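Glycerol dehydratase (Clostridium butyricum, PDB 1R9D) is a B12-independent glycyl radical enzyme that probably dehydrates glycerol to 3-hydroxypropionaldehyde. Local coordinates at residues S90-Q95 against T131-T136; S708-D713 against M717-L722; S721-Y726 against F732-N737. All blocks are in the same frame, centred on the assembly; numbering follows the deposited sequence.

Contact 1 (S90-Q95 against T131-T136); sequences SNKWLQ and TSELAT
Ser90 and Ser132 meet through a methylene and a hydroxyl: CB of Ser90 lies 3.7 Å from OG of Ser132. The polar ends of both are engaged elsewhere. The hydroxyl of Ser90 bonds to the carbonyl of Tyr159, while its CB sits in the plane of the Trp93 indole, at the ring edge. In Ser132 the hydroxyl stands between the backbone N and the carbonyl carbon (chi1 67°), hydrogen-bonded to Phe89 O and Thr130 OG1. The chain just before Ser90 is thus tied to the start of helix 131-138, a tie that backbone bonds of Thr131 with Glu88 and of Ser132 with Phe89 reinforce. In this pyruvate formate lyase-like region the contact sets the beginnings of two short helices, 92-97 and 131-138, against each other; the second also carries Leu134 onto Pro46 of the second subunit. Glu133 reaches across from the same helix, and Lys92 meets it crosswise, the two side chains at about a right angle. CE of Lys92 lies 3.5 Å from OE1 of Glu133. The lysine bends at its end (chi4 -58°), turning NZ to Asn127 OD1, so that CE and not NZ comes closest to OE1; NZ stands 4.4 Å from OE1, beyond a salt bridge. The carboxylate takes Gly128 N on OE1 and Thr130 OG1 on OE2. A water also lies 2.8 Å from OE2 of Glu133, joined weakly at 3.2 Å to Asn91 ND2, which also bonds to Pro87 O.

Contact 2 (S708-D713 against M717-L722); sequences SALKGD and MNLSSL
The amide N of Met717 donates to the carbonyl O of Asp713 at 2.9 Å, in a nearly straight bond (N-H...O 160°) that lies in the carbonyl plane. It is an ordinary i to i+4 helical bond, here an early rung of helix 712-728, the helix of a beta-alpha-beta crossover between strands 702-705 and 733-738. The methionine side chain, with CG beside its own backbone N (chi1 -63°), starts out near the same oxygen. CB stands 3.5 Å from Asp713 O; the still shorter approach of CG is doubtful. The carboxylate of Asp713 turns to another partner, Ser3 OG, which ties the N-terminal arm of the chain to this helix.

Apolar contact takes over on the buried side. Leu710, in the connection leading into the helix, approaches Leu719 with the two side chains at a slant, and both also reach the sheet beneath, Leu710 at Phe705 and Val738, Leu719 at Phe736. Helix 386-397 also packs on Leu719, through Ala393 and Thr396, and its Arg397 bonds to Leu710 O. On the polar side a water accepts from Asn718 ND2 at 3.2 Å; its approach to Ala709 O is too close to be relied on. The leucines touch through a single methyl, CD1 of Leu710, which meets both CD2 of Leu719 at 4.0 Å and CB of Leu719 at 4.1 Å.

Contact 3 (S721-Y726 against F732-N737); sequences SLIRSY and FHVQFN
Apolar contacts gather on Phe736, whose ring receives Ile723 and Leu722 from the helix. Ile723 arrives at the ring edge, near its plane, with CG1 3.8 Å from Phe736 CZ and CD1 equally close to CE1. Leu722 comes in obliquely, its CD2 3.8 Å from Phe736 CE2. Two residues earlier on the strand, Val734 CG1 lies 4.2 Å from Ile723 CG1. Tyr726 and Val734 run past one another head to tail, with CD2 of the ring 4.2 Å from Val734 CB.

A ring edge also meets a carbonyl. Tyr726, its CG anti to the backbone N (chi1 175°), brings CE2 to 3.4 Å from His733 O.

Hydrogen bonding passes through water. One in the plane of the Tyr726 ring is hydrogen-bonded to Tyr726 OH at 2.7 Å and accepts from His733 N at 2.9 Å.

Helix 721-726 and strand 733-737 run nearly antiparallel (160°), as consecutive elements of a beta-alpha-beta unit do. Val734 and Phe736 point to the helix, His733 and Gln735 away from it, the His733 side chain about 11 Å from a bound glycerol. The chemistry changes along the strand: carbon meets carbon at Phe736 and Val734, while at its start the water gives a backbone N-H its partner.

In the fold
Contacts 2 and 3, in the glycine radical family region, are successive stages of one beta-alpha-beta unit: both use helix 712-728, they share Ser721 and Leu722, and their centres lie about 12 Å apart. They touch where Leu719 CD1 meets Phe736 CZ at 3.7 Å. Contact 2, at the helix start, is half exposed and mixes a backbone bond with leucine packing; contact 3 is wholly buried and mostly carbon. Contact 1, in the pyruvate formate lyase-like region, stands across the chain's centre, its centre about 49 Å from that of contact 2 and 41 Å from that of contact 3. Partly buried, it joins two helix beginnings, and its polar groups rely chiefly on neighbouring loop residues.

Contact 1 (S90-Q95 against T131-T136)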
loop_
_atom_site.group_PDB
_atom_site.type_symbol
_atom_site.label_atom_id
_atom_site.label_comp_id
_atom_site.label_asym_id
_atom_site.label_seq_id
_atom_site.Cartn_x
_atom_site.Cartn_y
_atom_site.Cartn_z
ATOM N N SER A 90 17.550 -3.108 -6.362
ATOM C CA SER A 90 18.599 -2.091 -6.246
ATOM C C SER A 90 19.371 -2.136 -7.558
ATOM O O SER A 90 19.320 -3.134 -8.271
ATOM C CB SER A 90 19.553 -2.380 -5.080
ATOM O OG SER A 90 20.404 -3.473 -5.370
ATOM N N ASN A 91 20.079 -1.064 -7.887
ATOM C CA ASN A 91 20.838 -1.055 -9.133
ATOM C C ASN A 91 21.943 -0.013 -9.164
ATOM O O ASN A 91 22.847 -0.091 -9.998
ATOM C CB ASN A 91 19.894 -0.834 -10.314
ATOM C CG ASN A 91 19.130 0.461 -10.204
ATOM O OD1 ASN A 91 19.687 1.545 -10.400
ATOM N ND2 ASN A 91 17.847 0.362 -9.866
ATOM N N LYS A 92 21.878 0.959 -8.263
ATOM C CA LYS A 92 22.898 1.998 -8.222
ATOM C C LYS A 92 24.282 1.420 -7.928
ATOM O O LYS A 92 25.293 1.980 -8.350
ATOM C CB LYS A 92 22.530 3.063 -7.186
ATOM C CG LYS A 92 21.326 3.915 -7.596
ATOM C CD LYS A 92 21.023 5.000 -6.575
ATOM C CE LYS A 92 19.722 5.732 -6.907
ATOM N NZ LYS A 92 19.755 6.364 -8.261
ATOM N N TRP A 93 24.334 0.298 -7.215
ATOM C CA TRP A 93 25.622 -0.319 -6.916
ATOM C C TRP A 93 26.247 -0.837 -8.212
ATOM O O TRP A 93 27.463 -0.761 -8.405
ATOM C CB TRP A 93 25.458 -1.482 -5.924
ATOM C CG TRP A 93 24.665 -2.644 -6.456
ATOM C CD1 TRP A 93 23.327 -2.869 -6.295
ATOM C CD2 TRP A 93 25.162 -3.729 -7.246
ATOM N NE1 TRP A 93 22.960 -4.029 -6.936
ATOM C CE2 TRP A 93 24.068 -4.576 -7.529
ATOM C CE3 TRP A 93 26.428 -4.068 -7.746
ATOM C CZ2 TRP A 93 24.201 -5.744 -8.289
ATOM C CZ3 TRP A 93 26.560 -5.233 -8.502
ATOM C CH2 TRP A 93 25.451 -6.055 -8.765
ATOM N N LEU A 94 25.402 -1.359 -9.099
ATOM C CA LEU A 94 25.855 -1.898 -10.375
ATOM C C LEU A 94 26.373 -0.750 -11.228
ATOM O O LEU A 94 27.428 -0.852 -11.855
ATOM C CB LEU A 94 24.700 -2.590 -11.104
ATOM C CG LEU A 94 24.995 -3.847 -11.929
ATOM C CD1 LEU A 94 23.883 -4.044 -12.938
ATOM C CD2 LEU A 94 26.329 -3.735 -12.637
ATOM N N GLN A 95 25.617 0.342 -11.246
ATOM C CA GLN A 95 25.994 1.523 -12.011
ATOM C C GLN A 95 27.391 1.992 -11.607
ATOM O O GLN A 95 28.184 2.415 -12.451
ATOM C CB GLN A 95 24.976 2.637 -11.774
ATOM C CG GLN A 95 25.295 3.946 -12.474
ATOM C CD GLN A 95 24.153 4.936 -12.385
ATOM O OE1 GLN A 95 23.673 5.255 -11.295
ATOM N NE2 GLN A 95 23.711 5.430 -13.533
ATOM N N THR A 131 12.888 -1.406 -4.123
ATOM C CA THR A 131 12.511 -1.809 -2.776
ATOM C C THR A 131 13.544 -1.255 -1.787
ATOM O O THR A 131 13.184 -0.807 -0.697
ATOM C CB THR A 131 12.440 -3.353 -2.637
ATOM O OG1 THR A 131 13.675 -3.938 -3.066
ATOM C CG2 THR A 131 11.300 -3.918 -3.480
ATOM N N SER A 132 14.821 -1.268 -2.175
ATOM C CA SER A 132 15.891 -0.760 -1.311
ATOM C C SER A 132 15.685 0.703 -0.920
ATOM O O SER A 132 15.870 1.082 0.235
ATOM C CB SER A 132 17.265 -0.909 -1.990
ATOM O OG SER A 132 17.395 -0.073 -3.136
ATOM N N GLU A 133 15.284 1.530 -1.879
ATOM C CA GLU A 133 15.085 2.943 -1.583
ATOM C C GLU A 133 13.899 3.183 -0.647
ATOM O O GLU A 133 13.963 4.039 0.234
ATOM C CB GLU A 133 14.955 3.721 -2.900
ATOM C CG GLU A 133 16.254 3.613 -3.711
ATOM C CD GLU A 133 16.129 4.054 -5.157
ATOM O OE1 GLU A 133 16.585 5.176 -5.479
ATOM O OE2 GLU A 133 15.582 3.275 -5.969
ATOM N N LEU A 134 12.828 2.413 -0.813
ATOM C CA LEU A 134 11.668 2.561 0.065
ATOM C C LEU A 134 12.021 2.054 1.471
ATOM O O LEU A 134 11.611 2.642 2.468
ATOM C CB LEU A 134 10.479 1.775 -0.492
ATOM C CG LEU A 134 9.203 1.782 0.359
ATOM C CD1 LEU A 134 8.700 3.205 0.532
ATOM C CD2 LEU A 134 8.148 0.919 -0.310
ATOM N N ALA A 135 12.789 0.968 1.541
ATOM C CA ALA A 135 13.195 0.397 2.828
ATOM C C ALA A 135 13.928 1.439 3.662
ATOM O O ALA A 135 13.664 1.590 4.856
ATOM C CB ALA A 135 14.091 -0.819 2.609
ATOM N N THR A 136 14.855 2.158 3.034
ATOM C CA THR A 136 15.603 3.195 3.738
ATOM C C THR A 136 14.679 4.313 4.222
ATOM O O THR A 136 14.846 4.839 5.327
ATOM C CB THR A 136 16.706 3.791 2.830
ATOM O OG1 THR A 136 17.726 2.806 2.624
ATOM C CG2 THR A 136 17.325 5.026 3.466
HETATM O O HOH W 1 17.523 2.904 -7.940
#

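Contact 2 (S708-D713 against M717-L722)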
loop_
_atom_site.group_PDB
_atom_site.type_symbol
_atom_site.label_atom_id
_atom_site.label_comp_id
_atom_site.label_asym_id
_atom_site.label_seq_id
_atom_site.Cartn_x
_atom_site.Cartn_y
_atom_site.Cartn_z
ATOM N N SER A 708 43.887 -39.250 5.470
ATOM C CA SER A 708 44.169 -40.544 6.079
ATOM C C SER A 708 43.099 -40.978 7.083
ATOM O O SER A 708 42.882 -42.171 7.290
ATOM C CB SER A 708 45.537 -40.514 6.770
ATOM O OG SER A 708 45.559 -39.566 7.826
ATOM N N ALA A 709 42.419 -40.013 7.695
ATOM C CA ALA A 709 41.386 -40.323 8.681
ATOM C C ALA A 709 40.165 -41.042 8.104
ATOM O O ALA A 709 39.454 -41.736 8.829
ATOM C CB ALA A 709 40.946 -39.043 9.391
ATOM N N LEU A 710 39.922 -40.881 6.805
ATOM C CA LEU A 710 38.773 -41.513 6.160
ATOM C C LEU A 710 39.129 -42.782 5.394
ATOM O O LEU A 710 38.259 -43.426 4.813
ATOM C CB LEU A 710 38.101 -40.527 5.201
ATOM C CG LEU A 710 37.123 -39.490 5.768
ATOM C CD1 LEU A 710 35.853 -40.193 6.207
ATOM C CD2 LEU A 710 37.758 -38.730 6.923
ATOM N N LYS A 711 40.405 -43.147 5.409
ATOM C CA LYS A 711 40.878 -44.327 4.696
ATOM C C LYS A 711 40.303 -45.652 5.199
ATOM O O LYS A 711 40.250 -45.913 6.402
ATOM C CB LYS A 711 42.410 -44.363 4.743
ATOM C CG LYS A 711 43.059 -45.545 4.039
ATOM C CD LYS A 711 44.536 -45.256 3.781
ATOM C CE LYS A 711 45.282 -46.478 3.258
ATOM N NZ LYS A 711 45.504 -47.497 4.327
ATOM N N GLY A 712 39.860 -46.483 4.260
ATOM C CA GLY A 712 39.320 -47.788 4.601
ATOM C C GLY A 712 37.984 -47.810 5.315
ATOM O O GLY A 712 37.406 -46.768 5.627
ATOM N N ASP A 713 37.489 -49.015 5.578
ATOM C CA ASP A 713 36.210 -49.167 6.254
ATOM C C ASP A 713 36.228 -48.555 7.648
ATOM O O ASP A 713 35.225 -47.994 8.091
ATOM C CB ASP A 713 35.816 -50.643 6.333
ATOM C CG ASP A 713 35.568 -51.251 4.964
ATOM O OD1 ASP A 713 35.020 -50.543 4.091
ATOM O OD2 ASP A 713 35.906 -52.437 4.762
ATOM N N MET A 717 33.616 -45.977 9.405
ATOM C CA MET A 717 33.013 -46.338 10.684
ATOM C C MET A 717 33.280 -45.248 11.715
ATOM O O MET A 717 32.402 -44.901 12.507
ATOM C CB MET A 717 33.597 -47.661 11.191
ATOM C CG MET A 717 33.311 -48.858 10.298
ATOM S SD MET A 717 31.610 -49.437 10.426
ATOM C CE MET A 717 31.840 -50.887 11.484
ATOM N N ASN A 718 34.499 -44.718 11.706
ATOM C CA ASN A 718 34.871 -43.670 12.646
ATOM C C ASN A 718 34.114 -42.369 12.403
ATOM O O ASN A 718 33.681 -41.720 13.356
ATOM C CB ASN A 718 36.377 -43.412 12.597
ATOM C CG ASN A 718 37.177 -44.519 13.260
ATOM O OD1 ASN A 718 36.691 -45.182 14.180
ATOM N ND2 ASN A 718 38.412 -44.713 12.814
ATOM N N LEU A 719 33.953 -41.982 11.139
ATOM C CA LEU A 719 33.216 -40.756 10.832
ATOM C C LEU A 719 31.769 -40.940 11.277
ATOM O O LEU A 719 31.162 -40.037 11.856
ATOM C CB LEU A 719 33.239 -40.454 9.329
ATOM C CG LEU A 719 32.532 -39.136 8.974
ATOM C CD1 LEU A 719 33.418 -37.969 9.383
ATOM C CD2 LEU A 719 32.233 -39.071 7.483
ATOM N N SER A 720 31.222 -42.118 10.995
ATOM C CA SER A 720 29.852 -42.440 11.370
ATOM C C SER A 720 29.666 -42.338 12.886
ATOM O O SER A 720 28.669 -41.797 13.368
ATOM C CB SER A 720 29.506 -43.854 10.901
ATOM O OG SER A 720 28.310 -44.312 11.509
ATOM N N SER A 721 30.629 -42.859 13.637
ATOM C CA SER A 721 30.556 -42.807 15.095
ATOM C C SER A 721 30.684 -41.369 15.608
ATOM O O SER A 721 30.019 -40.972 16.571
ATOM C CB SER A 721 31.660 -43.676 15.702
ATOM O OG SER A 721 31.578 -43.671 17.116
ATOM N N LEU A 722 31.549 -40.592 14.964
ATOM C CA LEU A 722 31.765 -39.202 15.343
ATOM C C LEU A 722 30.471 -38.411 15.188
ATOM O O LEU A 722 30.087 -37.645 16.076
ATOM C CB LEU A 722 32.846 -38.582 14.459
ATOM C CG LEU A 722 33.276 -37.145 14.763
ATOM C CD1 LEU A 722 34.151 -37.123 16.008
ATOM C CD2 LEU A 722 34.046 -36.580 13.576
HETATM O O HOH W 2 40.240 -43.139 10.754
#

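Contact 3 (S721-Y726 against F732-N737)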
loop_
_atom_site.group_PDB
_atom_site.type_symbol
_atom_site.label_atom_id
_atom_site.label_comp_id
_atom_site.label_asym_id
_atom_site.label_seq_id
_atom_site.Cartn_x
_atom_site.Cartn_y
_atom_site.Cartn_z
ATOM N N SER A 721 30.629 -42.859 13.637
ATOM C CA SER A 721 30.556 -42.807 15.095
ATOM C C SER A 721 30.684 -41.369 15.608
ATOM O O SER A 721 30.019 -40.972 16.571
ATOM C CB SER A 721 31.660 -43.676 15.702
ATOM O OG SER A 721 31.578 -43.671 17.116
ATOM N N LEU A 722 31.549 -40.592 14.964
ATOM C CA LEU A 722 31.765 -39.202 15.343
ATOM C C LEU A 722 30.471 -38.411 15.188
ATOM O O LEU A 722 30.087 -37.645 16.076
ATOM C CB LEU A 722 32.846 -38.582 14.459
ATOM C CG LEU A 722 33.276 -37.145 14.763
ATOM C CD1 LEU A 722 34.151 -37.123 16.008
ATOM C CD2 LEU A 722 34.046 -36.580 13.576
ATOM N N ILE A 723 29.799 -38.601 14.058
ATOM C CA ILE A 723 28.554 -37.896 13.784
ATOM C C ILE A 723 27.459 -38.292 14.772
ATOM O O ILE A 723 26.802 -37.432 15.358
ATOM C CB ILE A 723 28.072 -38.168 12.335
ATOM C CG1 ILE A 723 29.078 -37.569 11.340
ATOM C CG2 ILE A 723 26.680 -37.586 12.125
ATOM C CD1 ILE A 723 28.879 -38.029 9.889
ATOM N N ARG A 724 27.265 -39.588 14.961
ATOM C CA ARG A 724 26.231 -40.049 15.879
ATOM C C ARG A 724 26.425 -39.550 17.306
ATOM O O ARG A 724 25.456 -39.216 17.984
ATOM C CB ARG A 724 26.150 -41.574 15.860
ATOM C CG ARG A 724 25.464 -42.114 14.616
ATOM C CD ARG A 724 25.550 -43.619 14.542
ATOM N NE ARG A 724 24.709 -44.164 13.477
ATOM C CZ ARG A 724 24.833 -45.397 12.994
ATOM N NH1 ARG A 724 25.766 -46.205 13.478
ATOM N NH2 ARG A 724 24.024 -45.824 12.033
ATOM N N SER A 725 27.671 -39.488 17.763
ATOM C CA SER A 725 27.935 -39.027 19.122
ATOM C C SER A 725 27.595 -37.549 19.274
ATOM O O SER A 725 27.043 -37.132 20.293
ATOM C CB SER A 725 29.401 -39.252 19.498
ATOM O OG SER A 725 29.665 -38.713 20.784
ATOM N N TYR A 726 27.933 -36.751 18.266
ATOM C CA TYR A 726 27.638 -35.326 18.317
ATOM C C TYR A 726 26.121 -35.108 18.308
ATOM O O TYR A 726 25.593 -34.292 19.069
ATOM C CB TYR A 726 28.294 -34.608 17.128
ATOM C CG TYR A 726 27.953 -33.135 17.017
ATOM C CD1 TYR A 726 28.246 -32.243 18.055
ATOM C CD2 TYR A 726 27.327 -32.635 15.874
ATOM C CE1 TYR A 726 27.921 -30.892 17.956
ATOM C CE2 TYR A 726 26.998 -31.292 15.765
ATOM C CZ TYR A 726 27.293 -30.424 16.808
ATOM O OH TYR A 726 26.922 -29.103 16.706
ATOM N N PHE A 732 23.294 -29.772 16.190
ATOM C CA PHE A 732 22.360 -29.457 15.106
ATOM C C PHE A 732 22.795 -29.935 13.718
ATOM O O PHE A 732 22.029 -30.587 12.995
ATOM C CB PHE A 732 22.168 -27.934 15.069
ATOM C CG PHE A 732 20.975 -27.471 14.277
ATOM C CD1 PHE A 732 19.821 -27.044 14.930
ATOM C CD2 PHE A 732 21.019 -27.415 12.887
ATOM C CE1 PHE A 732 18.725 -26.561 14.208
ATOM C CE2 PHE A 732 19.927 -26.934 12.154
ATOM C CZ PHE A 732 18.780 -26.506 12.818
ATOM N N HIS A 733 24.022 -29.589 13.352
ATOM C CA HIS A 733 24.566 -29.919 12.038
ATOM C C HIS A 733 26.086 -30.055 12.062
ATOM O O HIS A 733 26.752 -29.482 12.916
ATOM C CB HIS A 733 24.171 -28.804 11.048
ATOM C CG HIS A 733 25.206 -28.513 10.000
ATOM N ND1 HIS A 733 26.377 -27.836 10.271
ATOM C CD2 HIS A 733 25.256 -28.835 8.686
ATOM C CE1 HIS A 733 27.104 -27.758 9.170
ATOM N NE2 HIS A 733 26.447 -28.356 8.193
ATOM N N VAL A 734 26.622 -30.824 11.117
ATOM C CA VAL A 734 28.062 -30.973 10.986
ATOM C C VAL A 734 28.379 -31.337 9.531
ATOM O O VAL A 734 27.574 -31.975 8.851
ATOM C CB VAL A 734 28.628 -32.040 11.974
ATOM C CG1 VAL A 734 28.177 -33.436 11.574
ATOM C CG2 VAL A 734 30.155 -31.938 12.028
ATOM N N GLN A 735 29.534 -30.896 9.046
ATOM C CA GLN A 735 29.944 -31.186 7.675
ATOM C C GLN A 735 31.464 -31.258 7.680
ATOM O O GLN A 735 32.103 -30.681 8.561
ATOM C CB GLN A 735 29.452 -30.087 6.740
ATOM C CG GLN A 735 29.991 -28.716 7.071
ATOM C CD GLN A 735 29.250 -27.613 6.354
ATOM O OE1 GLN A 735 29.731 -26.480 6.271
ATOM N NE2 GLN A 735 28.062 -27.928 5.845
ATOM N N PHE A 736 32.046 -31.939 6.696
ATOM C CA PHE A 736 33.494 -32.114 6.680
ATOM C C PHE A 736 34.251 -31.868 5.385
ATOM O O PHE A 736 33.796 -32.229 4.302
ATOM C CB PHE A 736 33.854 -33.540 7.112
ATOM C CG PHE A 736 33.092 -34.033 8.305
ATOM C CD1 PHE A 736 31.822 -34.584 8.159
ATOM C CD2 PHE A 736 33.638 -33.940 9.579
ATOM C CE1 PHE A 736 31.106 -35.035 9.270
ATOM C CE2 PHE A 736 32.933 -34.385 10.695
ATOM C CZ PHE A 736 31.663 -34.934 10.541
ATOM N N ASN A 737 35.428 -31.270 5.529
ATOM C CA ASN A 737 36.331 -31.060 4.410
ATOM C C ASN A 737 37.313 -32.215 4.601
ATOM O O ASN A 737 37.696 -32.533 5.731
ATOM C CB ASN A 737 37.089 -29.735 4.529
ATOM C CG ASN A 737 36.601 -28.685 3.544
ATOM O OD1 ASN A 737 36.306 -28.989 2.384
ATOM N ND2 ASN A 737 36.538 -27.440 3.994
HETATM O O HOH W 3 25.726 -27.664 14.727
#